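Local atomic coordinates of endo-beta-1,2-glucanase (Talaromyces funiculosus, PDB entry 6IMV), a protein that hydrolyses internal beta-1,2-glucosidic bonds of beta-1,2-glucans as a fungal endo-acting glycoside hydrolase. Residues Glu311-Asp316 with Asn459-Phe464. Numbering follows the deposited sequence.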
ATOM      1  N   GLU A 311      -5.782   1.550  -6.410  1.00 13.15           N
ATOM      2  CA  GLU A 311      -7.112   1.744  -5.813  1.00 13.15           C
ATOM      3  C   GLU A 311      -8.076   2.486  -6.752  1.00 13.51           C
ATOM      4  O   GLU A 311      -9.262   2.381  -6.575  1.00 14.72           O
ATOM      5  CB  GLU A 311      -6.979   2.484  -4.483  1.00 12.71           C
ATOM      6  CG  GLU A 311      -6.065   1.772  -3.497  1.00 12.75           C
ATOM      7  CD  GLU A 311      -6.364   2.048  -2.036  1.00 12.51           C
ATOM      8  OE1 GLU A 311      -7.571   2.237  -1.682  1.00 12.98           O
ATOM      9  OE2 GLU A 311      -5.403   2.097  -1.259  1.00 11.80           O
ATOM     10  N   MET A 312      -7.579   3.247  -7.727  1.00 13.91           N
ATOM     11  CA  MET A 312      -8.446   3.955  -8.675  1.00 14.01           C
ATOM     12  C   MET A 312      -7.875   3.793 -10.074  1.00 14.30           C
ATOM     13  O   MET A 312      -6.673   3.593 -10.225  1.00 14.98           O
ATOM     14  CB  MET A 312      -8.566   5.439  -8.319  1.00 14.13           C
ATOM     15  CG  MET A 312      -9.189   5.662  -6.953  1.00 13.84           C
ATOM     16  SD  MET A 312      -9.458   7.393  -6.587  1.00 14.20           S
ATOM     17  CE  MET A 312     -10.966   7.721  -7.506  1.00 14.29           C
ATOM     18  N   PRO A 313      -8.720   3.831 -11.127  1.00 14.65           N
ATOM     19  CA  PRO A 313      -8.284   3.495 -12.486  1.00 14.33           C
ATOM     20  C   PRO A 313      -7.493   4.603 -13.205  1.00 14.29           C
ATOM     21  O   PRO A 313      -7.844   5.004 -14.313  1.00 15.02           O
ATOM     22  CB  PRO A 313      -9.621   3.197 -13.188  1.00 14.48           C
ATOM     23  CG  PRO A 313     -10.606   4.102 -12.499  1.00 14.45           C
ATOM     24  CD  PRO A 313     -10.165   4.114 -11.050  1.00 14.56           C
ATOM     25  N   TYR A 314      -6.391   5.033 -12.588  1.00 13.50           N
ATOM     26  CA  TYR A 314      -5.453   5.972 -13.168  1.00 13.43           C
ATOM     27  C   TYR A 314      -4.937   5.476 -14.529  1.00 13.66           C
ATOM     28  O   TYR A 314      -4.727   6.277 -15.427  1.00 13.67           O
ATOM     29  CB  TYR A 314      -4.277   6.195 -12.209  1.00 12.96           C
ATOM     30  CG  TYR A 314      -4.590   7.135 -11.075  1.00 12.67           C
ATOM     31  CD1 TYR A 314      -4.392   8.497 -11.221  1.00 12.39           C
ATOM     32  CD2 TYR A 314      -5.096   6.673  -9.866  1.00 12.53           C
ATOM     33  CE1 TYR A 314      -4.681   9.379 -10.195  1.00 12.43           C
ATOM     34  CE2 TYR A 314      -5.395   7.547  -8.831  1.00 12.30           C
ATOM     35  CZ  TYR A 314      -5.190   8.906  -8.999  1.00 12.31           C
ATOM     36  OH  TYR A 314      -5.479   9.799  -8.002  1.00 12.52           O
ATOM     37  N   TYR A 315      -4.725   4.161 -14.673  1.00 13.95           N
ATOM     38  CA  TYR A 315      -4.075   3.619 -15.874  1.00 14.50           C
ATOM     39  C   TYR A 315      -5.070   3.428 -17.028  1.00 15.39           C
ATOM     40  O   TYR A 315      -4.649   2.991 -18.100  1.00 16.29           O
ATOM     41  CB  TYR A 315      -3.313   2.334 -15.544  1.00 14.38           C
ATOM     42  CG  TYR A 315      -2.105   2.531 -14.664  1.00 14.20           C
ATOM     43  CD1 TYR A 315      -1.607   3.800 -14.389  1.00 13.59           C
ATOM     44  CD2 TYR A 315      -1.451   1.443 -14.098  1.00 13.55           C
ATOM     45  CE1 TYR A 315      -0.511   3.979 -13.560  1.00 13.42           C
ATOM     46  CE2 TYR A 315      -0.342   1.608 -13.287  1.00 13.12           C
ATOM     47  CZ  TYR A 315       0.135   2.881 -13.020  1.00 13.43           C
ATOM     48  OH  TYR A 315       1.227   3.066 -12.220  1.00 12.60           O
ATOM     49  N   ASP A 316      -6.349   3.794 -16.829  1.00 16.09           N
ATOM     50  CA  ASP A 316      -7.311   3.961 -17.930  1.00 16.44           C
ATOM     51  C   ASP A 316      -6.949   5.190 -18.771  1.00 16.38           C
ATOM     52  O   ASP A 316      -7.404   5.307 -19.889  1.00 16.72           O
ATOM     53  CB  ASP A 316      -8.756   4.098 -17.435  1.00 16.81           C
ATOM     54  CG  ASP A 316      -9.375   2.817 -16.904  1.00 16.43           C
ATOM     55  OD1 ASP A 316      -8.656   1.833 -16.828  1.00 16.98           O
ATOM     56  OD2 ASP A 316     -10.577   2.824 -16.572  1.00 15.52           O
ATOM     57  N   ASN A 459     -21.840   7.086 -11.645  1.00 22.47           N
ATOM     58  CA  ASN A 459     -21.667   8.172 -12.590  1.00 24.36           C
ATOM     59  C   ASN A 459     -20.638   9.193 -12.078  1.00 22.78           C
ATOM     60  O   ASN A 459     -20.828  10.399 -12.230  1.00 22.09           O
ATOM     61  CB  ASN A 459     -23.005   8.844 -12.920  1.00 28.19           C
ATOM     62  CG  ASN A 459     -22.950   9.656 -14.202  1.00 31.65           C
ATOM     63  OD1 ASN A 459     -22.168   9.369 -15.110  1.00 34.44           O
ATOM     64  ND2 ASN A 459     -23.769  10.689 -14.288  1.00 34.31           N
ATOM     65  N   ILE A 460     -19.528   8.712 -11.507  1.00 20.28           N
ATOM     66  CA  ILE A 460     -18.406   9.596 -11.181  1.00 17.91           C
ATOM     67  C   ILE A 460     -17.152   9.224 -11.997  1.00 17.24           C
ATOM     68  O   ILE A 460     -16.150   9.948 -11.951  1.00 16.46           O
ATOM     69  CB  ILE A 460     -18.139   9.610  -9.663  1.00 17.66           C
ATOM     70  CG1 ILE A 460     -17.848   8.215  -9.099  1.00 17.39           C
ATOM     71  CG2 ILE A 460     -19.288  10.303  -8.922  1.00 17.46           C
ATOM     72  CD1 ILE A 460     -17.359   8.233  -7.663  1.00 17.05           C
ATOM     73  N   TYR A 461     -17.201   8.123 -12.755  1.00 16.65           N
ATOM     74  CA  TYR A 461     -16.059   7.674 -13.567  1.00 17.06           C
ATOM     75  C   TYR A 461     -15.652   8.746 -14.592  1.00 17.13           C
ATOM     76  O   TYR A 461     -14.461   9.058 -14.739  1.00 16.91           O
ATOM     77  CB  TYR A 461     -16.374   6.347 -14.262  1.00 17.31           C
ATOM     78  CG  TYR A 461     -15.262   5.872 -15.160  1.00 17.18           C
ATOM     79  CD1 TYR A 461     -14.194   5.153 -14.645  1.00 17.05           C
ATOM     80  CD2 TYR A 461     -15.254   6.177 -16.512  1.00 16.82           C
ATOM     81  CE1 TYR A 461     -13.155   4.725 -15.461  1.00 17.62           C
ATOM     82  CE2 TYR A 461     -14.221   5.759 -17.338  1.00 17.01           C
ATOM     83  CZ  TYR A 461     -13.167   5.036 -16.808  1.00 16.30           C
ATOM     84  OH  TYR A 461     -12.141   4.631 -17.604  1.00 16.25           O
ATOM     85  N   ASN A 462     -16.636   9.314 -15.301  1.00 17.27           N
ATOM     86  CA  ASN A 462     -16.353  10.284 -16.368  1.00 17.49           C
ATOM     87  C   ASN A 462     -15.669  11.520 -15.776  1.00 16.40           C
ATOM     88  O   ASN A 462     -14.737  12.047 -16.389  1.00 16.23           O
ATOM     89  CB  ASN A 462     -17.601  10.670 -17.171  1.00 17.76           C
ATOM     90  CG  ASN A 462     -18.056   9.557 -18.089  1.00 19.10           C
ATOM     91  OD1 ASN A 462     -17.320   8.609 -18.334  1.00 19.45           O
ATOM     92  ND2 ASN A 462     -19.271   9.651 -18.596  1.00 21.09           N
ATOM     93  N   THR A 463     -16.118  11.953 -14.596  1.00 15.57           N
ATOM     94  CA  THR A 463     -15.533  13.109 -13.913  1.00 15.71           C
ATOM     95  C   THR A 463     -14.065  12.839 -13.563  1.00 15.02           C
ATOM     96  O   THR A 463     -13.204  13.708 -13.767  1.00 15.52           O
ATOM     97  CB  THR A 463     -16.319  13.479 -12.650  1.00 16.35           C
ATOM     98  OG1 THR A 463     -17.638  13.844 -13.057  1.00 16.84           O
ATOM     99  CG2 THR A 463     -15.700  14.628 -11.886  1.00 16.67           C
ATOM    100  N   PHE A 464     -13.801  11.647 -13.010  1.00 14.73           N
ATOM    101  CA  PHE A 464     -12.446  11.211 -12.676  1.00 13.94           C
ATOM    102  C   PHE A 464     -11.533  11.355 -13.902  1.00 13.78           C
ATOM    103  O   PHE A 464     -10.492  12.036 -13.855  1.00 13.24           O
ATOM    104  CB  PHE A 464     -12.467   9.768 -12.166  1.00 13.59           C
ATOM    105  CG  PHE A 464     -11.108   9.166 -11.919  1.00 13.22           C
ATOM    106  CD1 PHE A 464     -10.442   9.390 -10.724  1.00 13.20           C
ATOM    107  CD2 PHE A 464     -10.496   8.370 -12.877  1.00 13.45           C
ATOM    108  CE1 PHE A 464      -9.198   8.831 -10.485  1.00 13.15           C
ATOM    109  CE2 PHE A 464      -9.247   7.809 -12.640  1.00 13.55           C
ATOM    110  CZ  PHE A 464      -8.599   8.045 -11.446  1.00 13.59           C
TER
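Phe464, in the first turn of helix 461-475, drives its ring edge into the face of Tyr314, joining that helix to the loop that precedes helix 318-337. The pair is T-shaped: centroids lie 5.3 Å apart, planes stand at 79°, and Phe464 CZ sits 4.0 Å above the plane of the Tyr314 ring, over its centre. With chi1 at 174°, Phe464 CG is anti to the backbone N, and the ring extends to the inverse gamma turn centred on Pro313. There its edge also meets the backbone, Phe464 CE2 lying 3.6 Å from Pro313 O. Beyond the segments, Tyr314 OH hydrogen-bonds Glu252 and Trp256, which fixes the far end of the struck ring.

Apolar contacts continue around Phe464. Met312, bent at chi3, puts its methyl CE 3.6 Å from Phe464 CE1, while its SD, 5.2 Å from the Phe464 ring centroid and oblique to the ring, makes a Met-aromatic contact. Pro313 CG touches two rings, 4.0 Å from both Phe464 CE2 and Tyr461 CE1, the latter ring being met at its edge.

One polar bond spans the contact at its more exposed margin: Tyr461 OH donates a hydrogen bond to Asp316 OD2, 2.6 Å away. Replacing Tyr461 by a phenylalanine would probably keep the ring beside Pro313 but leave the Asp316 carboxylate without this donor. The hydroxyl reaches OD2 on its anti side, 20° out of the carboxylate plane.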